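Local coordinates for protein 2-dehydropantoate 2-reductase (Bacillus subtilis, PDB 3EGO) that probably catalyses the NADPH-dependent reduction of ketopantoate (2-dehydropantoate) to pantoic acid in the biosynthesis of pantothenate, at residues 29-34 with 60-65; 71-76 with 93-98; 191-196 with 247-252. All blocks are in the same frame, centred on the assembly; numbering follows the deposited sequence.

Contact 1 of 3, residues 29-34 with 60-65; sequences VVTRRQ and ADTSIN
Gln34 turns its carboxamide toward Thr62, with NE2 3.3 Å from Thr62 OG1; the N-H bends well off that line, so this bond is weak. The methyl of the same threonine, CG2, also lies beside the amide nitrogen. The second flat group, the carboxylate of Asp61, folds back on its own segment: OD2 takes the backbone N of Thr62 on its anti lone pair at 2.8 Å, and the backbone N of Ser63 comes to OD2 from above the carboxylate plane, at 3.3 Å. The latter closes an Asx turn where the strand ends.

Across the segments the backbone does most of the bonding, as expected of parallel strands. Asp61 N donates to Val29 O at 2.9 Å and Thr31 N to Asp61 O at 2.8 Å, and the CA of Val30 adds a C-H...O contact to that same Asp61 O. Val29 and Ala60 face helix 34-43, whereas Val30 lies on the other side of the sheet, its CG1 reaching CG1 of Ile64 at 4.3 Å.

The strands belong to the Rossmann-type half of the enzyme, and Val29 lies close to Gly10, which probably binds NADP(+). With chi1 at 61°, Thr31 places OG1 between its backbone N and carbonyl carbon, where it donates to Arg33 O at 3.1 Å from above the carbonyl plane, just before the helix. A valine in its place would probably leave that carbonyl without its hydroxyl partner and the turn into helix 34-43 less firmly fixed.

Chemically, then, main-chain bonds set the register, while the Asp61 carboxylate bonds to the backbone just after its strand; the two N-H groups on OD2 are likely to stabilise its negative charge.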
ATOM      1  N   VAL A  29       0.597 -24.403 -29.608  1.00 26.08           N
ATOM      2  CA  VAL A  29       0.762 -23.317 -28.652  1.00 25.13           C
ATOM      3  C   VAL A  29       1.510 -22.191 -29.327  1.00 29.58           C
ATOM      4  O   VAL A  29       2.599 -22.416 -29.871  1.00 30.99           O
ATOM      5  CB  VAL A  29       1.540 -23.824 -27.439  1.00 24.90           C
ATOM      6  CG1 VAL A  29       1.798 -22.697 -26.399  1.00 22.64           C
ATOM      7  CG2 VAL A  29       0.725 -24.943 -26.808  1.00 26.86           C
ATOM      8  N   VAL A  30       0.904 -21.008 -29.339  1.00 28.98           N
ATOM      9  CA  VAL A  30       1.523 -19.823 -29.921  1.00 33.00           C
ATOM     10  C   VAL A  30       2.100 -19.041 -28.746  1.00 33.17           C
ATOM     11  O   VAL A  30       1.361 -18.490 -27.919  1.00 30.00           O
ATOM     12  CB  VAL A  30       0.487 -18.973 -30.706  1.00 34.05           C
ATOM     13  CG1 VAL A  30       1.114 -17.660 -31.219  1.00 36.49           C
ATOM     14  CG2 VAL A  30      -0.155 -19.786 -31.820  1.00 29.85           C
ATOM     15  N   THR A  31       3.427 -19.078 -28.640  1.00 36.15           N
ATOM     16  CA  THR A  31       4.169 -18.502 -27.513  1.00 36.87           C
ATOM     17  C   THR A  31       4.919 -17.278 -28.035  1.00 39.09           C
ATOM     18  O   THR A  31       5.334 -17.251 -29.175  1.00 37.61           O
ATOM     19  CB  THR A  31       5.244 -19.497 -26.962  1.00 38.01           C
ATOM     20  OG1 THR A  31       6.205 -19.807 -27.980  1.00 40.17           O
ATOM     21  CG2 THR A  31       4.639 -20.807 -26.508  1.00 40.03           C
ATOM     22  N   ARG A  32       5.127 -16.268 -27.203  1.00 41.69           N
ATOM     23  CA  ARG A  32       5.892 -15.113 -27.665  1.00 43.26           C
ATOM     24  C   ARG A  32       7.402 -15.408 -27.769  1.00 42.00           C
ATOM     25  O   ARG A  32       8.093 -14.802 -28.601  1.00 43.79           O
ATOM     26  CB  ARG A  32       5.631 -13.880 -26.788  1.00 46.39           C
ATOM     27  CG  ARG A  32       6.478 -13.811 -25.504  1.00 53.43           C
ATOM     28  CD  ARG A  32       6.609 -12.376 -25.023  1.00 60.57           C
ATOM     29  NE  ARG A  32       7.487 -11.566 -25.877  1.00 71.04           N
ATOM     30  CZ  ARG A  32       7.278 -10.277 -26.159  1.00 73.60           C
ATOM     31  NH1 ARG A  32       6.209  -9.653 -25.678  1.00 76.85           N
ATOM     32  NH2 ARG A  32       8.126  -9.610 -26.929  1.00 74.42           N
ATOM     33  N   ARG A  33       7.906 -16.346 -26.957  1.00 37.01           N
ATOM     34  CA  ARG A  33       9.351 -16.723 -27.009  1.00 37.07           C
ATOM     35  C   ARG A  33       9.675 -17.980 -27.838  1.00 34.53           C
ATOM     36  O   ARG A  33       9.189 -19.085 -27.561  1.00 30.89           O
ATOM     37  CB  ARG A  33       9.927 -16.869 -25.605  1.00 35.83           C
ATOM     38  CG  ARG A  33       9.595 -15.703 -24.696  1.00 39.63           C
ATOM     39  CD  ARG A  33       9.853 -16.048 -23.239  1.00 48.37           C
ATOM     40  NE  ARG A  33       8.820 -16.886 -22.617  1.00 49.53           N
ATOM     41  CZ  ARG A  33       9.024 -18.122 -22.151  1.00 47.70           C
ATOM     42  NH1 ARG A  33      10.216 -18.702 -22.237  1.00 40.19           N
ATOM     43  NH2 ARG A  33       8.032 -18.783 -21.593  1.00 47.16           N
ATOM     44  N   GLN A  34      10.506 -17.809 -28.872  1.00 33.41           N
ATOM     45  CA  GLN A  34      10.879 -18.944 -29.742  1.00 32.01           C
ATOM     46  C   GLN A  34      11.461 -20.120 -28.948  1.00 27.34           C
ATOM     47  O   GLN A  34      11.338 -21.296 -29.327  1.00 31.29           O
ATOM     48  CB  GLN A  34      11.864 -18.443 -30.827  1.00 35.75           C
ATOM     49  CG  GLN A  34      11.926 -19.295 -32.089  1.00 46.79           C
ATOM     50  CD  GLN A  34      11.916 -18.428 -33.355  1.00 56.24           C
ATOM     51  OE1 GLN A  34      12.912 -18.348 -34.077  1.00 54.64           O
ATOM     52  NE2 GLN A  34      10.782 -17.757 -33.612  1.00 57.86           N
ATOM     53  N   ALA A  60       3.988 -25.794 -31.879  1.00 35.58           N
ATOM     54  CA  ALA A  60       4.170 -24.486 -31.285  1.00 32.72           C
ATOM     55  C   ALA A  60       4.664 -23.472 -32.327  1.00 36.71           C
ATOM     56  O   ALA A  60       5.212 -23.846 -33.368  1.00 39.18           O
ATOM     57  CB  ALA A  60       5.109 -24.568 -30.101  1.00 33.61           C
ATOM     58  N   ASP A  61       4.469 -22.200 -32.056  1.00 36.25           N
ATOM     59  CA  ASP A  61       4.837 -21.169 -33.002  1.00 39.29           C
ATOM     60  C   ASP A  61       4.879 -19.867 -32.239  1.00 39.17           C
ATOM     61  O   ASP A  61       4.424 -19.811 -31.099  1.00 38.01           O
ATOM     62  CB  ASP A  61       3.785 -21.077 -34.105  1.00 38.78           C
ATOM     63  CG  ASP A  61       4.376 -20.708 -35.453  1.00 50.19           C
ATOM     64  OD1 ASP A  61       4.083 -21.452 -36.425  1.00 52.68           O
ATOM     65  OD2 ASP A  61       5.117 -19.688 -35.530  1.00 41.18           O
ATOM     66  N   THR A  62       5.414 -18.816 -32.873  1.00 36.19           N
ATOM     67  CA  THR A  62       5.547 -17.530 -32.234  1.00 37.13           C
ATOM     68  C   THR A  62       4.603 -16.583 -32.944  1.00 36.20           C
ATOM     69  O   THR A  62       4.489 -15.417 -32.615  1.00 35.97           O
ATOM     70  CB  THR A  62       7.012 -17.035 -32.290  1.00 39.99           C
ATOM     71  OG1 THR A  62       7.522 -17.227 -33.605  1.00 37.49           O
ATOM     72  CG2 THR A  62       7.884 -17.855 -31.333  1.00 34.62           C
ATOM     73  N   SER A  63       3.882 -17.126 -33.907  1.00 37.59           N
ATOM     74  CA  SER A  63       2.885 -16.329 -34.587  1.00 38.70           C
ATOM     75  C   SER A  63       1.706 -17.195 -34.989  1.00 33.48           C
ATOM     76  O   SER A  63       1.814 -18.416 -35.091  1.00 33.10           O
ATOM     77  CB  SER A  63       3.520 -15.650 -35.804  1.00 37.58           C
ATOM     78  OG  SER A  63       4.018 -16.660 -36.676  1.00 44.44           O
ATOM     79  N   ILE A  64       0.564 -16.551 -35.180  1.00 38.27           N
ATOM     80  CA  ILE A  64      -0.625 -17.240 -35.672  1.00 39.03           C
ATOM     81  C   ILE A  64      -0.463 -17.312 -37.182  1.00 42.66           C
ATOM     82  O   ILE A  64      -0.656 -16.325 -37.895  1.00 38.96           O
ATOM     83  CB  ILE A  64      -1.924 -16.468 -35.336  1.00 40.03           C
ATOM     84  CG1 ILE A  64      -2.014 -16.195 -33.833  1.00 39.85           C
ATOM     85  CG2 ILE A  64      -3.191 -17.235 -35.816  1.00 40.07           C
ATOM     86  CD1 ILE A  64      -3.119 -15.265 -33.468  1.00 37.68           C
ATOM     87  N   ASN A  65      -0.063 -18.464 -37.683  1.00 44.60           N
ATOM     88  CA  ASN A  65       0.083 -18.552 -39.114  1.00 48.72           C
ATOM     89  C   ASN A  65      -0.601 -19.789 -39.694  1.00 49.05           C
ATOM     90  O   ASN A  65      -0.191 -20.334 -40.731  1.00 51.39           O
ATOM     91  CB  ASN A  65       1.543 -18.343 -39.573  1.00 49.08           C
ATOM     92  CG  ASN A  65       2.539 -19.063 -38.711  1.00 52.25           C
ATOM     93  OD1 ASN A  65       2.571 -20.296 -38.684  1.00 58.45           O
ATOM     94  ND2 ASN A  65       3.382 -18.302 -38.014  1.00 49.55           N
TER

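Contact 2 of 3, residues 71-76 with 93-98; sequences LVVTVK and TNILFL
Leu71 and Ile95 both set their first side-chain branch anti to the carbonyl carbon (chi1 -68° and -43°), and a further bend at chi2 of Ile95 (-70°) carries its CD1 to 3.7 Å from Leu71 CD1. The two side chains therefore run side by side, pointing the same way. Val73 holds CG1 anti to the backbone N, which puts CG2 beside that N and 3.8 Å from Ile95 CG2. Its CB meets the Phe97 ring obliquely, 3.8 Å from CD1, and the phenylalanine also touches His104 and Leu108 of helix 103-109.

The segments contain the two strands of a beta-alpha-beta unit, strand 70-73, helix 80-86 and strand 94-97, in the Rossmann-type sheet. Their parallel pairing rests on four nearly straight bonds: Leu71 N to Asn94 O, Leu96 N to Leu71 O at 2.7 Å, Val73 N to Leu96 O at 2.9 Å, and Leu98 N to Val73 O. The donors thus alternate between the segments.

On the face opposite Leu71, Val73, Ile95 and Phe97, Val72 packs on Ile5 and Ile7 of strand 4-8. The side chains of Val72 and Leu98 cross at a slant, Val72 CG1 being 3.6 Å from Leu98 CD1. Leu98 in turn lies near Val13, a residue that probably binds NADP(+).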
ATOM      1  N   LEU A  71      -9.361 -20.514 -31.695  1.00 25.74           N
ATOM      2  CA  LEU A  71      -8.264 -19.917 -30.952  1.00 29.47           C
ATOM      3  C   LEU A  71      -8.690 -19.666 -29.522  1.00 28.73           C
ATOM      4  O   LEU A  71      -9.766 -19.132 -29.266  1.00 29.26           O
ATOM      5  CB  LEU A  71      -7.834 -18.593 -31.571  1.00 31.37           C
ATOM      6  CG  LEU A  71      -7.185 -18.786 -32.941  1.00 32.18           C
ATOM      7  CD1 LEU A  71      -6.961 -17.410 -33.606  1.00 39.06           C
ATOM      8  CD2 LEU A  71      -5.904 -19.544 -32.784  1.00 30.98           C
ATOM      9  N   VAL A  72      -7.820 -20.038 -28.592  1.00 28.68           N
ATOM     10  CA  VAL A  72      -8.123 -19.891 -27.190  1.00 25.90           C
ATOM     11  C   VAL A  72      -7.087 -18.943 -26.665  1.00 26.84           C
ATOM     12  O   VAL A  72      -5.900 -19.245 -26.741  1.00 25.78           O
ATOM     13  CB  VAL A  72      -8.035 -21.215 -26.427  1.00 24.77           C
ATOM     14  CG1 VAL A  72      -8.293 -20.941 -24.915  1.00 26.31           C
ATOM     15  CG2 VAL A  72      -9.014 -22.287 -26.980  1.00 26.01           C
ATOM     16  N   VAL A  73      -7.524 -17.793 -26.173  1.00 27.00           N
ATOM     17  CA  VAL A  73      -6.618 -16.707 -25.784  1.00 27.78           C
ATOM     18  C   VAL A  73      -6.456 -16.673 -24.275  1.00 28.75           C
ATOM     19  O   VAL A  73      -7.419 -16.474 -23.539  1.00 26.54           O
ATOM     20  CB  VAL A  73      -7.111 -15.324 -26.306  1.00 28.24           C
ATOM     21  CG1 VAL A  73      -6.221 -14.153 -25.717  1.00 31.74           C
ATOM     22  CG2 VAL A  73      -7.101 -15.305 -27.841  1.00 30.15           C
ATOM     23  N   THR A  74      -5.221 -16.879 -23.815  1.00 29.92           N
ATOM     24  CA  THR A  74      -4.952 -17.077 -22.400  1.00 33.11           C
ATOM     25  C   THR A  74      -3.921 -16.064 -21.850  1.00 35.35           C
ATOM     26  O   THR A  74      -3.557 -16.149 -20.665  1.00 36.50           O
ATOM     27  CB  THR A  74      -4.445 -18.538 -22.123  1.00 33.01           C
ATOM     28  OG1 THR A  74      -3.149 -18.705 -22.705  1.00 33.97           O
ATOM     29  CG2 THR A  74      -5.347 -19.571 -22.773  1.00 29.29           C
ATOM     30  N   VAL A  75      -3.472 -15.115 -22.682  1.00 34.66           N
ATOM     31  CA  VAL A  75      -2.398 -14.176 -22.290  1.00 37.83           C
ATOM     32  C   VAL A  75      -2.850 -13.099 -21.330  1.00 42.10           C
ATOM     33  O   VAL A  75      -4.020 -12.765 -21.270  1.00 44.90           O
ATOM     34  CB  VAL A  75      -1.728 -13.454 -23.497  1.00 35.08           C
ATOM     35  CG1 VAL A  75      -1.288 -14.440 -24.545  1.00 30.52           C
ATOM     36  CG2 VAL A  75      -2.644 -12.353 -24.065  1.00 38.97           C
ATOM     37  N   LYS A  76      -1.891 -12.549 -20.597  1.00 47.71           N
ATOM     38  CA  LYS A  76      -2.123 -11.397 -19.751  1.00 53.15           C
ATOM     39  C   LYS A  76      -2.546 -10.177 -20.561  1.00 55.56           C
ATOM     40  O   LYS A  76      -2.097  -9.978 -21.697  1.00 56.19           O
ATOM     41  CB  LYS A  76      -0.860 -11.086 -18.956  1.00 51.97           C
ATOM     42  CG  LYS A  76      -0.533 -12.140 -17.902  1.00 53.46           C
ATOM     43  N   THR A  93     -12.844 -16.694 -37.591  1.00 41.05           N
ATOM     44  CA  THR A  93     -12.953 -17.984 -36.922  1.00 39.00           C
ATOM     45  C   THR A  93     -13.570 -17.801 -35.548  1.00 36.29           C
ATOM     46  O   THR A  93     -14.113 -16.730 -35.234  1.00 37.43           O
ATOM     47  CB  THR A  93     -11.587 -18.704 -36.817  1.00 41.05           C
ATOM     48  OG1 THR A  93     -11.781 -20.036 -36.330  1.00 39.55           O
ATOM     49  CG2 THR A  93     -10.629 -17.934 -35.884  1.00 39.83           C
ATOM     50  N   ASN A  94     -13.512 -18.857 -34.750  1.00 31.95           N
ATOM     51  CA  ASN A  94     -13.999 -18.831 -33.375  1.00 30.28           C
ATOM     52  C   ASN A  94     -12.827 -18.422 -32.488  1.00 30.75           C
ATOM     53  O   ASN A  94     -11.743 -18.981 -32.634  1.00 29.12           O
ATOM     54  CB  ASN A  94     -14.443 -20.233 -32.969  1.00 29.07           C
ATOM     55  CG  ASN A  94     -15.528 -20.805 -33.897  1.00 31.66           C
ATOM     56  OD1 ASN A  94     -16.469 -20.099 -34.245  1.00 34.34           O
ATOM     57  ND2 ASN A  94     -15.404 -22.092 -34.273  1.00 29.29           N
ATOM     58  N   ILE A  95     -13.054 -17.477 -31.579  1.00 31.03           N
ATOM     59  CA  ILE A  95     -12.034 -17.094 -30.609  1.00 30.45           C
ATOM     60  C   ILE A  95     -12.658 -17.168 -29.264  1.00 29.65           C
ATOM     61  O   ILE A  95     -13.700 -16.538 -29.039  1.00 27.87           O
ATOM     62  CB  ILE A  95     -11.585 -15.647 -30.754  1.00 30.29           C
ATOM     63  CG1 ILE A  95     -11.397 -15.271 -32.218  1.00 30.20           C
ATOM     64  CG2 ILE A  95     -10.273 -15.411 -29.943  1.00 26.19           C
ATOM     65  CD1 ILE A  95     -10.228 -15.907 -32.895  1.00 35.54           C
ATOM     66  N   LEU A  96     -12.026 -17.934 -28.364  1.00 27.22           N
ATOM     67  CA  LEU A  96     -12.482 -18.024 -26.976  1.00 22.45           C
ATOM     68  C   LEU A  96     -11.524 -17.274 -26.055  1.00 26.53           C
ATOM     69  O   LEU A  96     -10.396 -17.671 -25.930  1.00 22.41           O
ATOM     70  CB  LEU A  96     -12.587 -19.490 -26.514  1.00 23.29           C
ATOM     71  CG  LEU A  96     -12.990 -19.739 -25.054  1.00 24.84           C
ATOM     72  CD1 LEU A  96     -14.348 -19.089 -24.730  1.00 19.69           C
ATOM     73  CD2 LEU A  96     -13.004 -21.282 -24.727  1.00 26.31           C
ATOM     74  N   PHE A  97     -11.962 -16.177 -25.429  1.00 27.04           N
ATOM     75  CA  PHE A  97     -11.089 -15.420 -24.505  1.00 26.15           C
ATOM     76  C   PHE A  97     -11.194 -15.920 -23.081  1.00 25.42           C
ATOM     77  O   PHE A  97     -12.286 -15.941 -22.520  1.00 23.73           O
ATOM     78  CB  PHE A  97     -11.477 -13.938 -24.542  1.00 26.28           C
ATOM     79  CG  PHE A  97     -11.102 -13.268 -25.805  1.00 27.65           C
ATOM     80  CD1 PHE A  97      -9.850 -12.677 -25.935  1.00 31.74           C
ATOM     81  CD2 PHE A  97     -11.979 -13.242 -26.891  1.00 36.17           C
ATOM     82  CE1 PHE A  97      -9.468 -12.060 -27.134  1.00 31.41           C
ATOM     83  CE2 PHE A  97     -11.624 -12.621 -28.089  1.00 33.92           C
ATOM     84  CZ  PHE A  97     -10.360 -12.036 -28.221  1.00 37.13           C
ATOM     85  N   LEU A  98     -10.076 -16.327 -22.477  1.00 19.33           N
ATOM     86  CA  LEU A  98     -10.143 -16.870 -21.145  1.00 24.20           C
ATOM     87  C   LEU A  98      -9.381 -16.016 -20.136  1.00 28.98           C
ATOM     88  O   LEU A  98      -9.106 -16.475 -19.028  1.00 34.94           O
ATOM     89  CB  LEU A  98      -9.610 -18.312 -21.119  1.00 24.59           C
ATOM     90  CG  LEU A  98     -10.440 -19.364 -21.836  1.00 25.55           C
ATOM     91  CD1 LEU A  98      -9.755 -20.702 -21.620  1.00 27.78           C
ATOM     92  CD2 LEU A  98     -11.869 -19.388 -21.258  1.00 23.62           C
TER

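Contact 3 of 3, residues 191-196 with 247-252; sequences LTALLQ and SSMLVD
Ser247 and Thr192 join hydroxyl to hydroxyl, OG to OG1 at 2.6 Å, where the start of helix 248-255 meets the end of helix 174-195. Ser247 is the N-cap of its helix: the same OG accepts from Leu250 N at 3.1 Å, with an N-H...O angle of 160°. One serine oxygen thus both closes the first turn and ties it to the neighbouring helix. The buried hydroxyl pair has further polar partners in the carbonyl oxygens of Ile188 and Asn189, which both lie within hydrogen-bonding reach of Thr192 OG1 and would have to share its one proton; which hydroxyl donates to the other stays open.

The two helical segments cross at -38° with their axes 7.6 Å apart, part of the all-helical C-terminal half of the reductase. Next in sequence, Ser248, a probable substrate ligand, points away from residues 191-196 and touches Asn189, earlier in that helix. Asn189 and Asn199, further likely substrate ligands, lie beside the N-cap Ser247.

Met249 follows, with CG 3.8 Å from Ala193 CB; its chain then bends away. The small alanine is consistent with the close approach here, Ala193 CA and Leu250 CA being 3.9 Å apart.

Leu250 closes the interface. Its chi1 of 177° sends CG toward residues 192-196, where both methyls meet Thr192 O and Gln196 CA, CD2 lying 3.5 Å from Thr192 O. Gln196, which leaves the helix with positive phi and packs on Ala291 of the second subunit, brings its side chain across that of Leu250 at about a right angle, with CG 3.7 Å from Leu250 CD1.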
ATOM      1  N   LEU A 191      -6.733  -5.826  -1.933  1.00 27.76           N
ATOM      2  CA  LEU A 191      -6.597  -5.654  -0.496  1.00 27.54           C
ATOM      3  C   LEU A 191      -5.453  -6.434   0.081  1.00 28.17           C
ATOM      4  O   LEU A 191      -4.713  -5.916   0.925  1.00 30.94           O
ATOM      5  CB  LEU A 191      -7.867  -6.059   0.266  1.00 28.60           C
ATOM      6  CG  LEU A 191      -8.849  -4.953   0.609  1.00 35.23           C
ATOM      7  CD1 LEU A 191      -9.488  -4.419  -0.646  1.00 42.23           C
ATOM      8  CD2 LEU A 191      -9.927  -5.480   1.546  1.00 27.18           C
ATOM      9  N   THR A 192      -5.326  -7.696  -0.335  1.00 26.77           N
ATOM     10  CA  THR A 192      -4.221  -8.535   0.111  1.00 25.99           C
ATOM     11  C   THR A 192      -2.870  -8.017  -0.376  1.00 27.94           C
ATOM     12  O   THR A 192      -1.861  -8.102   0.330  1.00 31.01           O
ATOM     13  CB  THR A 192      -4.375 -10.024  -0.306  1.00 25.38           C
ATOM     14  OG1 THR A 192      -4.517 -10.121  -1.710  1.00 31.72           O
ATOM     15  CG2 THR A 192      -5.572 -10.677   0.376  1.00 31.17           C
ATOM     16  N   ALA A 193      -2.854  -7.478  -1.583  1.00 26.48           N
ATOM     17  CA  ALA A 193      -1.649  -6.925  -2.137  1.00 27.58           C
ATOM     18  C   ALA A 193      -1.187  -5.759  -1.289  1.00 30.70           C
ATOM     19  O   ALA A 193      -0.000  -5.601  -1.081  1.00 33.01           O
ATOM     20  CB  ALA A 193      -1.861  -6.467  -3.540  1.00 27.73           C
ATOM     21  N   LEU A 194      -2.103  -4.924  -0.805  1.00 29.59           N
ATOM     22  CA  LEU A 194      -1.620  -3.783  -0.003  1.00 30.31           C
ATOM     23  C   LEU A 194      -1.217  -4.167   1.431  1.00 31.65           C
ATOM     24  O   LEU A 194      -0.199  -3.672   1.975  1.00 29.14           O
ATOM     25  CB  LEU A 194      -2.637  -2.625  -0.023  1.00 31.27           C
ATOM     26  CG  LEU A 194      -2.472  -1.632  -1.172  1.00 38.55           C
ATOM     27  CD1 LEU A 194      -3.563  -1.713  -2.199  1.00 41.20           C
ATOM     28  CD2 LEU A 194      -2.447  -0.214  -0.594  1.00 45.67           C
ATOM     29  N   LEU A 195      -2.006  -5.048   2.040  1.00 29.46           N
ATOM     30  CA  LEU A 195      -1.814  -5.400   3.460  1.00 31.24           C
ATOM     31  C   LEU A 195      -0.738  -6.474   3.616  1.00 30.92           C
ATOM     32  O   LEU A 195      -0.218  -6.681   4.714  1.00 33.33           O
ATOM     33  CB  LEU A 195      -3.116  -5.905   4.077  1.00 28.23           C
ATOM     34  CG  LEU A 195      -4.250  -4.883   4.150  1.00 29.98           C
ATOM     35  CD1 LEU A 195      -5.590  -5.569   4.307  1.00 33.03           C
ATOM     36  CD2 LEU A 195      -4.036  -3.854   5.254  1.00 27.63           C
ATOM     37  N   GLN A 196      -0.440  -7.138   2.500  1.00 29.62           N
ATOM     38  CA  GLN A 196       0.443  -8.303   2.436  1.00 33.82           C
ATOM     39  C   GLN A 196       0.104  -9.364   3.488  1.00 35.77           C
ATOM     40  O   GLN A 196       0.960  -9.772   4.281  1.00 37.99           O
ATOM     41  CB  GLN A 196       1.911  -7.886   2.551  1.00 35.27           C
ATOM     42  CG  GLN A 196       2.350  -6.909   1.503  1.00 33.98           C
ATOM     43  CD  GLN A 196       3.835  -6.695   1.566  1.00 49.02           C
ATOM     44  OE1 GLN A 196       4.542  -7.376   2.331  1.00 44.57           O
ATOM     45  NE2 GLN A 196       4.329  -5.744   0.778  1.00 48.62           N
ATOM     46  N   SER A 247      -2.752 -14.210  -2.464  1.00 32.91           N
ATOM     47  CA  SER A 247      -3.513 -13.991  -3.686  1.00 31.02           C
ATOM     48  C   SER A 247      -2.503 -13.787  -4.799  1.00 27.94           C
ATOM     49  O   SER A 247      -1.374 -13.415  -4.537  1.00 30.65           O
ATOM     50  CB  SER A 247      -4.390 -12.749  -3.552  1.00 29.65           C
ATOM     51  OG  SER A 247      -3.549 -11.611  -3.568  1.00 28.35           O
ATOM     52  N   SER A 248      -2.916 -13.977  -6.045  1.00 30.08           N
ATOM     53  CA  SER A 248      -2.031 -13.749  -7.186  1.00 28.73           C
ATOM     54  C   SER A 248      -1.497 -12.315  -7.290  1.00 29.99           C
ATOM     55  O   SER A 248      -0.409 -12.089  -7.830  1.00 28.04           O
ATOM     56  CB  SER A 248      -2.765 -14.071  -8.476  1.00 32.40           C
ATOM     57  OG  SER A 248      -3.878 -13.207  -8.640  1.00 34.74           O
ATOM     58  N   MET A 249      -2.281 -11.340  -6.810  1.00 27.06           N
ATOM     59  CA  MET A 249      -1.861  -9.939  -6.891  1.00 26.18           C
ATOM     60  C   MET A 249      -0.822  -9.639  -5.817  1.00 25.35           C
ATOM     61  O   MET A 249       0.101  -8.866  -6.048  1.00 27.75           O
ATOM     62  CB  MET A 249      -3.074  -8.976  -6.809  1.00 24.37           C
ATOM     63  CG  MET A 249      -2.754  -7.481  -7.040  1.00 29.25           C
ATOM     64  SD  MET A 249      -4.220  -6.392  -7.455  1.00 21.28           S
ATOM     65  CE  MET A 249      -4.790  -7.192  -8.921  1.00 29.86           C
ATOM     66  N   LEU A 250      -0.971 -10.246  -4.650  1.00 28.95           N
ATOM     67  CA  LEU A 250       0.004 -10.098  -3.587  1.00 30.89           C
ATOM     68  C   LEU A 250       1.347 -10.643  -4.074  1.00 33.02           C
ATOM     69  O   LEU A 250       2.387  -9.997  -3.956  1.00 33.93           O
ATOM     70  CB  LEU A 250      -0.455 -10.841  -2.338  1.00 31.85           C
ATOM     71  CG  LEU A 250       0.500 -10.858  -1.136  1.00 29.48           C
ATOM     72  CD1 LEU A 250       1.232  -9.493  -0.958  1.00 32.18           C
ATOM     73  CD2 LEU A 250      -0.250 -11.254   0.138  1.00 35.64           C
ATOM     74  N   VAL A 251       1.300 -11.816  -4.685  1.00 33.36           N
ATOM     75  CA  VAL A 251       2.490 -12.430  -5.299  1.00 33.25           C
ATOM     76  C   VAL A 251       3.166 -11.545  -6.367  1.00 31.49           C
ATOM     77  O   VAL A 251       4.388 -11.343  -6.347  1.00 37.36           O
ATOM     78  CB  VAL A 251       2.118 -13.829  -5.863  1.00 33.36           C
ATOM     79  CG1 VAL A 251       3.183 -14.334  -6.822  1.00 38.85           C
ATOM     80  CG2 VAL A 251       1.903 -14.783  -4.705  1.00 32.44           C
ATOM     81  N   ASP A 252       2.386 -11.011  -7.290  1.00 31.31           N
ATOM     82  CA  ASP A 252       2.897 -10.099  -8.290  1.00 31.64           C
ATOM     83  C   ASP A 252       3.589  -8.881  -7.659  1.00 33.76           C
ATOM     84  O   ASP A 252       4.700  -8.542  -8.009  1.00 32.94           O
ATOM     85  CB  ASP A 252       1.770  -9.644  -9.195  1.00 31.70           C
ATOM     86  CG  ASP A 252       1.376 -10.697 -10.223  1.00 37.72           C
ATOM     87  OD1 ASP A 252       2.112 -11.710 -10.323  1.00 35.56           O
ATOM     88  OD2 ASP A 252       0.352 -10.489 -10.940  1.00 33.90           O
TER

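Overall arrangement
Contacts 1 and 2 belong to one sheet of the Rossmann-type half, their centres about 14 Å apart and their nearest atoms about 4 Å apart; strand 52-61 of the first is followed in the chain by strand 70-73 of the second. Both pair parallel strands through main-chain bonds, but the side chains that meet are apolar in contact 2, which is buried, and partly polar in contact 1, which is partly buried. Contact 3 lies in the helical C-terminal half, its centre about 26 Å from that of contact 2 and on the opposite side of the chain's centre. Also buried, it replaces strand ladders with a hydroxyl pair and close helix packing, and it alone touches the second subunit.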